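Local coordinates for protein Wss1p (PDB 5XBN) that cleaves DNA-bound proteins as a zinc-dependent metalloendopeptidase and so takes part in the repair of toxic DNA-protein cross-links, at residues M59-L69 against M113-L121; K38-I48 against L94-F103. All blocks are in the same frame, centred on the assembly; numbering follows the deposited sequence.

Interaction 1. Residues M59-L69 against M113-L121; sequences MKENHFKVTNL and MLHELTHNL. With ZN (zinc ion), chain B.
Between F64 and N120 the two backbones come closest, their CA atoms 7.3 Å apart, where the chain leaving helix 56-62 passes the end of helix 106-118; at L69 and M113 the separation has grown to 9.5 Å. The F64 ring is the main wedge. One face takes the carbonyl oxygen of L117, offset toward the rim, while CB of N62, two residues earlier, lies over the centre of the other. L121 reaches the rim in the ring plane, with CD1 3.8 Å from F64 CE1. With CG anti to the carbonyl carbon (chi1 -70°), the ring is swung toward this helix end, and its CE2 rests 4.1 Å from L117 CB. Replacing the F64 ring by an alanine is likely to leave a gap beside L117 and to take from L121 CD1 its aromatic neighbour. Deeper in, the two methyls of L117 part: CD1 touches M59 CG, and CD2 packs 3.9 Å from V66 CG2. Selenomethionine M113 and L69 meet tip to tip, SE 3.8 Å from L69 CD1. The buried helix face thus lies against strand 66-72, while the same segment carries the HExxH motif of a zinc metallopeptidase: H115 and H119 bind the zinc ion through NE2, together with H125 and a water, and E116 is probably the active-site glutamate. Beyond the apolar core, N120 ND2 gives a weak, bent hydrogen bond to K65 O (3.1 Å, 127° at the hydrogen). A water accepts from both N120 ND2 and K65 N, so the amide meets the run-up to strand 66-72 by this weak bond and through the water. N120 OD1 is bonded in turn by N83. A Schellman motif ends helix 56-62 at H63, where F64 N bonds back to M59 O (2.9 Å).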
loop_
_atom_site.group_PDB
_atom_site.type_symbol
_atom_site.label_atom_id
_atom_site.label_comp_id
_atom_site.label_asym_id
_atom_site.label_seq_id
_atom_site.Cartn_x
_atom_site.Cartn_y
_atom_site.Cartn_z
HETATM N N MSE A 59 7.162 8.560 -0.636
HETATM C CA MSE A 59 6.694 8.884 -1.972
HETATM C C MSE A 59 7.207 10.256 -2.409
HETATM O O MSE A 59 7.577 10.427 -3.567
HETATM C CB MSE A 59 5.168 8.820 -2.044
HETATM C CG MSE A 59 4.659 7.385 -1.939
HETATM SE SE MSE A 59 2.720 7.237 -2.113
HETATM C CE MSE A 59 2.524 7.754 -3.994
ATOM N N LYS A 60 7.249 11.226 -1.499
ATOM C CA LYS A 60 7.790 12.538 -1.870
ATOM C C LYS A 60 9.263 12.421 -2.275
ATOM O O LYS A 60 9.684 12.988 -3.304
ATOM C CB LYS A 60 7.631 13.551 -0.740
ATOM C CG LYS A 60 8.235 14.911 -1.087
ATOM C CD LYS A 60 7.908 15.965 -0.053
ATOM C CE LYS A 60 7.802 17.341 -0.703
ATOM N NZ LYS A 60 6.730 17.377 -1.743
ATOM N N GLU A 61 10.026 11.661 -1.491
ATOM C CA GLU A 61 11.462 11.466 -1.742
ATOM C C GLU A 61 11.734 10.805 -3.086
ATOM O O GLU A 61 12.749 11.090 -3.740
ATOM C CB GLU A 61 12.096 10.605 -0.642
ATOM C CG GLU A 61 12.395 11.319 0.647
ATOM C CD GLU A 61 13.257 10.480 1.581
ATOM O OE1 GLU A 61 13.375 9.248 1.370
ATOM O OE2 GLU A 61 13.827 11.058 2.523
ATOM N N ASN A 62 10.845 9.900 -3.489
ATOM C CA ASN A 62 11.049 9.140 -4.710
ATOM C C ASN A 62 10.243 9.651 -5.907
ATOM O O ASN A 62 10.263 9.041 -6.977
ATOM C CB ASN A 62 10.734 7.665 -4.456
ATOM C CG ASN A 62 11.774 7.006 -3.584
ATOM O OD1 ASN A 62 12.806 6.566 -4.083
ATOM N ND2 ASN A 62 11.529 6.955 -2.269
ATOM N N HIS A 63 9.550 10.767 -5.715
ATOM C CA HIS A 63 8.703 11.355 -6.757
ATOM C C HIS A 63 7.632 10.387 -7.246
ATOM O O HIS A 63 7.265 10.406 -8.420
ATOM C CB HIS A 63 9.560 11.834 -7.937
ATOM C CG HIS A 63 10.803 12.551 -7.513
ATOM N ND1 HIS A 63 10.776 13.675 -6.715
ATOM C CD2 HIS A 63 12.110 12.301 -7.763
ATOM C CE1 HIS A 63 12.012 14.086 -6.491
ATOM N NE2 HIS A 63 12.841 13.272 -7.120
ATOM N N PHE A 64 7.117 9.557 -6.337
ATOM C CA PHE A 64 6.051 8.622 -6.656
ATOM C C PHE A 64 4.701 9.312 -6.593
ATOM O O PHE A 64 4.439 10.093 -5.668
ATOM C CB PHE A 64 6.020 7.444 -5.675
ATOM C CG PHE A 64 7.171 6.477 -5.805
ATOM C CD1 PHE A 64 7.858 6.314 -7.003
ATOM C CD2 PHE A 64 7.545 5.704 -4.710
ATOM C CE1 PHE A 64 8.906 5.401 -7.090
ATOM C CE2 PHE A 64 8.579 4.795 -4.796
ATOM C CZ PHE A 64 9.259 4.641 -5.982
ATOM N N LYS A 65 3.845 8.991 -7.560
ATOM C CA LYS A 65 2.439 9.430 -7.563
ATOM C C LYS A 65 1.529 8.228 -7.762
ATOM O O LYS A 65 1.856 7.337 -8.540
ATOM C CB LYS A 65 2.183 10.450 -8.676
ATOM C CG LYS A 65 2.929 11.772 -8.504
ATOM C CD LYS A 65 2.367 12.579 -7.337
ATOM C CE LYS A 65 3.018 13.957 -7.263
ATOM N NZ LYS A 65 2.432 14.776 -6.165
ATOM N N VAL A 66 0.400 8.206 -7.053
ATOM C CA VAL A 66 -0.632 7.177 -7.244
ATOM C C VAL A 66 -1.985 7.874 -7.381
ATOM O O VAL A 66 -2.280 8.785 -6.622
ATOM C CB VAL A 66 -0.682 6.169 -6.076
ATOM C CG1 VAL A 66 -1.882 5.208 -6.217
ATOM C CG2 VAL A 66 0.618 5.375 -5.994
ATOM N N THR A 67 -2.800 7.473 -8.353
ATOM C CA THR A 67 -4.099 8.114 -8.491
ATOM C C THR A 67 -5.086 7.487 -7.515
ATOM O O THR A 67 -5.654 8.182 -6.677
ATOM C CB THR A 67 -4.624 8.037 -9.931
ATOM O OG1 THR A 67 -3.679 8.686 -10.802
ATOM C CG2 THR A 67 -5.967 8.736 -10.043
ATOM N N ASN A 68 -5.262 6.171 -7.610
ATOM C CA ASN A 68 -6.157 5.434 -6.716
ATOM C C ASN A 68 -5.423 4.392 -5.896
ATOM O O ASN A 68 -4.694 3.581 -6.462
ATOM C CB ASN A 68 -7.253 4.708 -7.507
ATOM C CG ASN A 68 -8.164 5.657 -8.243
ATOM O OD1 ASN A 68 -8.961 6.356 -7.630
ATOM N ND2 ASN A 68 -8.056 5.679 -9.566
ATOM N N LEU A 69 -5.643 4.398 -4.585
ATOM C CA LEU A 69 -5.172 3.319 -3.717
ATOM C C LEU A 69 -6.399 2.643 -3.137
ATOM O O LEU A 69 -7.131 3.260 -2.378
ATOM C CB LEU A 69 -4.279 3.856 -2.591
ATOM C CG LEU A 69 -3.863 2.814 -1.545
ATOM C CD1 LEU A 69 -3.080 1.700 -2.193
ATOM C CD2 LEU A 69 -3.061 3.482 -0.425
HETATM N N MSE A 113 2.537 -2.717 0.094
HETATM C CA MSE A 113 2.481 -1.372 -0.458
HETATM C C MSE A 113 3.809 -0.984 -1.103
HETATM O O MSE A 113 3.829 -0.448 -2.213
HETATM C CB MSE A 113 2.111 -0.348 0.614
HETATM C CG MSE A 113 2.037 1.089 0.102
HETATM SE SE MSE A 113 0.633 1.373 -1.258
HETATM C CE MSE A 113 0.834 3.295 -1.510
ATOM N N LEU A 114 4.921 -1.262 -0.426
ATOM C CA LEU A 114 6.222 -0.894 -0.968
ATOM C C LEU A 114 6.571 -1.726 -2.206
ATOM O O LEU A 114 7.181 -1.216 -3.148
ATOM C CB LEU A 114 7.307 -1.035 0.098
ATOM C CG LEU A 114 7.123 -0.127 1.329
ATOM C CD1 LEU A 114 8.243 -0.339 2.337
ATOM C CD2 LEU A 114 7.037 1.327 0.941
ATOM N N HIS A 115 6.189 -3.001 -2.198
ATOM C CA HIS A 115 6.315 -3.845 -3.382
ATOM C C HIS A 115 5.599 -3.203 -4.562
ATOM O O HIS A 115 6.141 -3.091 -5.662
ATOM C CB HIS A 115 5.728 -5.243 -3.110
ATOM C CG HIS A 115 5.814 -6.190 -4.274
ATOM N ND1 HIS A 115 6.580 -7.340 -4.239
ATOM C CD2 HIS A 115 5.222 -6.172 -5.494
ATOM C CE1 HIS A 115 6.461 -7.981 -5.388
ATOM N NE2 HIS A 115 5.637 -7.298 -6.168
ATOM N N GLU A 116 4.360 -2.787 -4.347
ATOM C CA GLU A 116 3.605 -2.225 -5.460
ATOM C C GLU A 116 4.105 -0.857 -5.899
ATOM O O GLU A 116 4.043 -0.551 -7.076
ATOM C CB GLU A 116 2.114 -2.143 -5.117
ATOM C CG GLU A 116 1.518 -3.510 -4.761
ATOM C CD GLU A 116 1.697 -4.545 -5.849
ATOM O OE1 GLU A 116 1.810 -4.176 -7.034
ATOM O OE2 GLU A 116 1.703 -5.744 -5.524
ATOM N N LEU A 117 4.592 -0.037 -4.964
ATOM C CA LEU A 117 5.204 1.238 -5.345
ATOM C C LEU A 117 6.426 1.011 -6.227
ATOM O O LEU A 117 6.697 1.782 -7.133
ATOM C CB LEU A 117 5.602 2.052 -4.109
ATOM C CG LEU A 117 4.411 2.732 -3.424
ATOM C CD1 LEU A 117 4.858 3.325 -2.091
ATOM C CD2 LEU A 117 3.817 3.814 -4.350
ATOM N N THR A 118 7.169 -0.050 -5.952
ATOM C CA THR A 118 8.352 -0.356 -6.755
ATOM C C THR A 118 7.952 -0.570 -8.220
ATOM O O THR A 118 8.690 -0.204 -9.123
ATOM C CB THR A 118 9.090 -1.594 -6.196
ATOM O OG1 THR A 118 9.448 -1.356 -4.824
ATOM C CG2 THR A 118 10.352 -1.888 -6.980
ATOM N N HIS A 119 6.753 -1.114 -8.438
ATOM C CA HIS A 119 6.226 -1.325 -9.790
ATOM C C HIS A 119 5.823 -0.030 -10.515
ATOM O O HIS A 119 5.513 -0.064 -11.708
ATOM C CB HIS A 119 5.013 -2.273 -9.748
ATOM C CG HIS A 119 5.370 -3.721 -9.581
ATOM N ND1 HIS A 119 6.353 -4.338 -10.327
ATOM C CD2 HIS A 119 4.870 -4.673 -8.759
ATOM C CE1 HIS A 119 6.442 -5.607 -9.968
ATOM N NE2 HIS A 119 5.546 -5.840 -9.022
ATOM N N ASN A 120 5.812 1.106 -9.818
ATOM C CA ASN A 120 5.710 2.398 -10.521
ATOM C C ASN A 120 6.898 2.584 -11.453
ATOM O O ASN A 120 6.797 3.258 -12.487
ATOM C CB ASN A 120 5.656 3.579 -9.536
ATOM C CG ASN A 120 4.265 3.819 -8.980
ATOM O OD1 ASN A 120 3.448 2.890 -8.879
ATOM N ND2 ASN A 120 3.985 5.069 -8.610
ATOM N N LEU A 121 8.026 1.979 -11.082
ATOM C CA LEU A 121 9.273 2.125 -11.837
ATOM C C LEU A 121 9.647 0.886 -12.631
ATOM O O LEU A 121 10.104 0.986 -13.774
ATOM C CB LEU A 121 10.441 2.449 -10.904
ATOM C CG LEU A 121 10.465 3.802 -10.201
ATOM C CD1 LEU A 121 11.606 3.840 -9.188
ATOM C CD2 LEU A 121 10.618 4.910 -11.216
HETATM ZN ZN ZN B . 5.291 -7.652 -8.072
HETATM O O HOH W 1 5.267 7.483 -9.791
HETATM O O HOH W 2 3.762 -8.794 -8.532
#

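Interaction 2. Residues K38-I48 against L94-F103; sequences KPNKEDALNLI and LRCSTDEFQF
P39 O is gripped end-on by R95, whose NH1 and NH2 both donate to it, at 2.7 Å from NH1 and 2.8 Å from NH2. The oxygen lies close to the guanidinium plane; NH1 approaches in the carbonyl plane, NH2 from above it. The flat group is sandwiched, with K38 CB over one face and F103 CE1 over the centre of the opposite one. The P39 ring in turn sits on F101, a CH-pi contact with CG 3.8 Å from the ring centroid and 22° off its normal. K38 bends at chi2 (-63°) to carry its amine to E100 in a salt bridge; the NZ to OE2 separation, 2.4 Å, is too short to be taken literally. The contact joins the start of helix 41-54 to the loop that leaves strand 89-96, with L94 and L47 also touching I109 of helix 106-118. Along helix 41-54 F103 lies beside A44, whose CB is 3.7 Å from CE1, and the L47 and F103 side chains run antiparallel, L47 CD2 near F103 CD1; L94 CD1 packs against A44 and I48. In the second shell, R95 NH1 also donates to E100 O (2.9 Å) and NE pairs with E71 of strand 66-72, which fixes the guanidinium's rotation. Two type I turns, C96 to D99 and D99 to Q102, shape the loop, and an Asx turn, D99 OD1 accepting from F101 N, is consistent with F101 being held facing P39.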
loop_
_atom_site.group_PDB
_atom_site.type_symbol
_atom_site.label_atom_id
_atom_site.label_comp_id
_atom_site.label_asym_id
_atom_site.label_seq_id
_atom_site.Cartn_x
_atom_site.Cartn_y
_atom_site.Cartn_z
ATOM N N LYS A 38 -17.868 -5.240 2.909
ATOM C CA LYS A 38 -17.135 -6.060 3.868
ATOM C C LYS A 38 -17.362 -5.585 5.301
ATOM O O LYS A 38 -17.615 -4.403 5.537
ATOM C CB LYS A 38 -15.633 -6.050 3.547
ATOM C CG LYS A 38 -15.263 -6.664 2.215
ATOM C CD LYS A 38 -15.607 -8.138 2.152
ATOM C CE LYS A 38 -15.388 -8.683 0.749
ATOM N NZ LYS A 38 -15.793 -10.106 0.652
ATOM N N PRO A 39 -17.251 -6.509 6.271
ATOM C CA PRO A 39 -17.433 -6.150 7.680
ATOM C C PRO A 39 -16.368 -5.187 8.166
ATOM O O PRO A 39 -15.209 -5.309 7.758
ATOM C CB PRO A 39 -17.317 -7.492 8.404
ATOM C CG PRO A 39 -16.553 -8.364 7.473
ATOM C CD PRO A 39 -16.961 -7.943 6.102
ATOM N N ASN A 40 -16.767 -4.249 9.021
ATOM C CA ASN A 40 -15.852 -3.277 9.617
ATOM C C ASN A 40 -15.140 -2.435 8.567
ATOM O O ASN A 40 -13.935 -2.215 8.669
ATOM C CB ASN A 40 -14.816 -3.978 10.503
ATOM C CG ASN A 40 -15.450 -4.794 11.613
ATOM O OD1 ASN A 40 -15.350 -6.018 11.634
ATOM N ND2 ASN A 40 -16.105 -4.115 12.544
ATOM N N LYS A 41 -15.889 -1.966 7.572
ATOM C CA LYS A 41 -15.314 -1.169 6.487
ATOM C C LYS A 41 -14.804 0.176 6.981
ATOM O O LYS A 41 -13.940 0.794 6.352
ATOM C CB LYS A 41 -16.335 -0.954 5.371
ATOM C CG LYS A 41 -17.441 0.024 5.711
ATOM C CD LYS A 41 -18.459 0.095 4.587
ATOM C CE LYS A 41 -19.494 1.176 4.832
ATOM N NZ LYS A 41 -20.466 1.239 3.698
ATOM N N GLU A 42 -15.345 0.642 8.103
ATOM C CA GLU A 42 -14.857 1.868 8.715
ATOM C C GLU A 42 -13.421 1.660 9.178
ATOM O O GLU A 42 -12.565 2.513 8.961
ATOM C CB GLU A 42 -15.743 2.290 9.894
ATOM C CG GLU A 42 -17.201 2.568 9.531
ATOM C CD GLU A 42 -18.062 1.310 9.411
ATOM O OE1 GLU A 42 -17.608 0.211 9.807
ATOM O OE2 GLU A 42 -19.206 1.423 8.918
ATOM N N ASP A 43 -13.172 0.518 9.817
ATOM C CA ASP A 43 -11.825 0.125 10.224
ATOM C C ASP A 43 -10.914 0.021 9.018
ATOM O O ASP A 43 -9.767 0.469 9.062
ATOM C CB ASP A 43 -11.831 -1.214 10.960
ATOM C CG ASP A 43 -12.317 -1.094 12.387
ATOM O OD1 ASP A 43 -12.489 0.048 12.849
ATOM O OD2 ASP A 43 -12.507 -2.143 13.046
ATOM N N ALA A 44 -11.439 -0.567 7.946
ATOM C CA ALA A 44 -10.651 -0.799 6.739
ATOM C C ALA A 44 -10.236 0.527 6.123
ATOM O O ALA A 44 -9.101 0.675 5.648
ATOM C CB ALA A 44 -11.436 -1.645 5.725
ATOM N N LEU A 45 -11.154 1.490 6.114
ATOM C CA LEU A 45 -10.851 2.800 5.551
ATOM C C LEU A 45 -9.785 3.537 6.366
ATOM O O LEU A 45 -8.880 4.169 5.802
ATOM C CB LEU A 45 -12.127 3.647 5.450
ATOM C CG LEU A 45 -11.970 4.990 4.741
ATOM C CD1 LEU A 45 -11.480 4.785 3.306
ATOM C CD2 LEU A 45 -13.269 5.796 4.769
ATOM N N ASN A 46 -9.882 3.456 7.691
ATOM C CA ASN A 46 -8.863 4.072 8.533
ATOM C C ASN A 46 -7.505 3.442 8.256
ATOM O O ASN A 46 -6.489 4.136 8.202
ATOM C CB ASN A 46 -9.215 3.940 10.024
ATOM C CG ASN A 46 -8.097 4.429 10.937
ATOM O OD1 ASN A 46 -7.304 3.631 11.452
ATOM N ND2 ASN A 46 -8.025 5.744 11.137
ATOM N N LEU A 47 -7.507 2.130 8.049
ATOM C CA LEU A 47 -6.283 1.372 7.824
ATOM C C LEU A 47 -5.597 1.788 6.523
ATOM O O LEU A 47 -4.404 2.071 6.517
ATOM C CB LEU A 47 -6.592 -0.122 7.817
ATOM C CG LEU A 47 -5.454 -1.117 7.605
ATOM C CD1 LEU A 47 -4.313 -0.861 8.582
ATOM C CD2 LEU A 47 -5.995 -2.525 7.769
ATOM N N ILE A 48 -6.344 1.857 5.422
ATOM C CA ILE A 48 -5.706 2.195 4.149
ATOM C C ILE A 48 -5.287 3.673 4.142
ATOM O O ILE A 48 -4.290 4.040 3.521
ATOM C CB ILE A 48 -6.629 1.866 2.934
ATOM C CG1 ILE A 48 -5.783 1.682 1.656
ATOM C CG2 ILE A 48 -7.689 2.926 2.740
ATOM C CD1 ILE A 48 -6.551 1.040 0.497
ATOM N N LEU A 94 -6.358 -6.143 2.292
ATOM C CA LEU A 94 -6.303 -5.691 3.683
ATOM C C LEU A 94 -6.699 -6.790 4.663
ATOM O O LEU A 94 -6.399 -6.712 5.849
ATOM C CB LEU A 94 -7.232 -4.495 3.902
ATOM C CG LEU A 94 -7.001 -3.229 3.083
ATOM C CD1 LEU A 94 -8.007 -2.177 3.509
ATOM C CD2 LEU A 94 -5.578 -2.710 3.248
ATOM N N ARG A 95 -7.382 -7.805 4.152
ATOM C CA ARG A 95 -8.015 -8.813 4.999
ATOM C C ARG A 95 -7.438 -10.209 4.792
ATOM O O ARG A 95 -7.046 -10.559 3.683
ATOM C CB ARG A 95 -9.518 -8.831 4.724
ATOM C CG ARG A 95 -10.216 -7.529 5.044
ATOM C CD ARG A 95 -11.585 -7.485 4.400
ATOM N NE ARG A 95 -12.196 -6.175 4.556
ATOM C CZ ARG A 95 -12.932 -5.821 5.604
ATOM N NH1 ARG A 95 -13.153 -6.695 6.583
ATOM N NH2 ARG A 95 -13.443 -4.599 5.670
ATOM N N CYS A 96 -7.409 -11.011 5.855
ATOM C CA CYS A 96 -6.958 -12.404 5.754
ATOM C C CYS A 96 -7.778 -13.194 4.736
ATOM O O CYS A 96 -9.009 -13.106 4.707
ATOM C CB CYS A 96 -7.022 -13.091 7.125
ATOM S SG CYS A 96 -5.569 -12.804 8.159
ATOM N N SER A 97 -7.087 -13.966 3.903
ATOM C CA SER A 97 -7.724 -14.637 2.774
ATOM C C SER A 97 -8.559 -15.840 3.202
ATOM O O SER A 97 -9.304 -16.396 2.399
ATOM C CB SER A 97 -6.671 -15.076 1.756
ATOM O OG SER A 97 -5.747 -15.982 2.335
ATOM N N THR A 98 -8.429 -16.241 4.465
ATOM C CA THR A 98 -9.244 -17.325 5.011
ATOM C C THR A 98 -10.210 -16.835 6.085
ATOM O O THR A 98 -10.862 -17.641 6.750
ATOM C CB THR A 98 -8.379 -18.455 5.620
ATOM O OG1 THR A 98 -7.564 -17.928 6.673
ATOM C CG2 THR A 98 -7.502 -19.100 4.560
ATOM N N ASP A 99 -10.293 -15.519 6.261
ATOM C CA ASP A 99 -11.288 -14.923 7.151
ATOM C C ASP A 99 -11.435 -13.423 6.907
ATOM O O ASP A 99 -10.633 -12.622 7.400
ATOM C CB ASP A 99 -10.933 -15.180 8.620
ATOM C CG ASP A 99 -11.933 -14.553 9.581
ATOM O OD1 ASP A 99 -13.034 -14.163 9.135
ATOM O OD2 ASP A 99 -11.625 -14.463 10.788
ATOM N N GLU A 100 -12.481 -13.061 6.166
ATOM C CA GLU A 100 -12.817 -11.668 5.865
ATOM C C GLU A 100 -12.810 -10.721 7.063
ATOM O O GLU A 100 -12.570 -9.531 6.900
ATOM C CB GLU A 100 -14.202 -11.585 5.231
ATOM C CG GLU A 100 -14.309 -12.064 3.812
ATOM C CD GLU A 100 -15.714 -11.879 3.288
ATOM O OE1 GLU A 100 -16.587 -11.514 4.103
ATOM O OE2 GLU A 100 -15.945 -12.088 2.077
ATOM N N PHE A 101 -13.106 -11.230 8.257
ATOM C CA PHE A 101 -13.262 -10.359 9.417
ATOM C C PHE A 101 -11.928 -9.920 9.991
ATOM O O PHE A 101 -11.862 -8.957 10.751
ATOM C CB PHE A 101 -14.079 -11.052 10.518
ATOM C CG PHE A 101 -15.538 -11.178 10.200
ATOM C CD1 PHE A 101 -16.016 -12.283 9.514
ATOM C CD2 PHE A 101 -16.434 -10.196 10.587
ATOM C CE1 PHE A 101 -17.364 -12.405 9.211
ATOM C CE2 PHE A 101 -17.785 -10.312 10.295
ATOM C CZ PHE A 101 -18.250 -11.420 9.602
ATOM N N GLN A 102 -10.870 -10.635 9.637
ATOM C CA GLN A 102 -9.565 -10.373 10.218
ATOM C C GLN A 102 -8.696 -9.571 9.255
ATOM O O GLN A 102 -8.525 -9.951 8.097
ATOM C CB GLN A 102 -8.877 -11.685 10.583
ATOM C CG GLN A 102 -7.577 -11.512 11.339
ATOM C CD GLN A 102 -7.510 -12.391 12.572
ATOM O OE1 GLN A 102 -7.624 -11.907 13.700
ATOM N NE2 GLN A 102 -7.333 -13.692 12.366
ATOM N N PHE A 103 -8.162 -8.458 9.741
ATOM C CA PHE A 103 -7.243 -7.655 8.948
ATOM C C PHE A 103 -5.823 -8.198 9.043
ATOM O O PHE A 103 -5.394 -8.670 10.100
ATOM C CB PHE A 103 -7.290 -6.191 9.398
ATOM C CG PHE A 103 -8.590 -5.500 9.075
ATOM C CD1 PHE A 103 -8.917 -5.199 7.763
ATOM C CD2 PHE A 103 -9.480 -5.155 10.077
ATOM C CE1 PHE A 103 -10.097 -4.572 7.452
ATOM C CE2 PHE A 103 -10.675 -4.526 9.773
ATOM C CZ PHE A 103 -10.984 -4.231 8.459
#

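How the interactions relate
Interactions 1 and 2 lie on opposite sides of the chain's centre, their own centres about 22 Å apart, yet both reach the same sheet, in which strands 66-72 and 89-96 are neighbours. They touch directly where I48 CD1 packs 3.7 Å from L69 O. Along the chain their segments alternate: helix 41-54 is followed by helix 56-62, and strand 89-96 by helix 106-118. Only interaction 1 contains zinc ligands, H115 and H119 of segment 113-121. Interaction 2 stays farther off, the side chain of I48 being about 11 Å from that of E116.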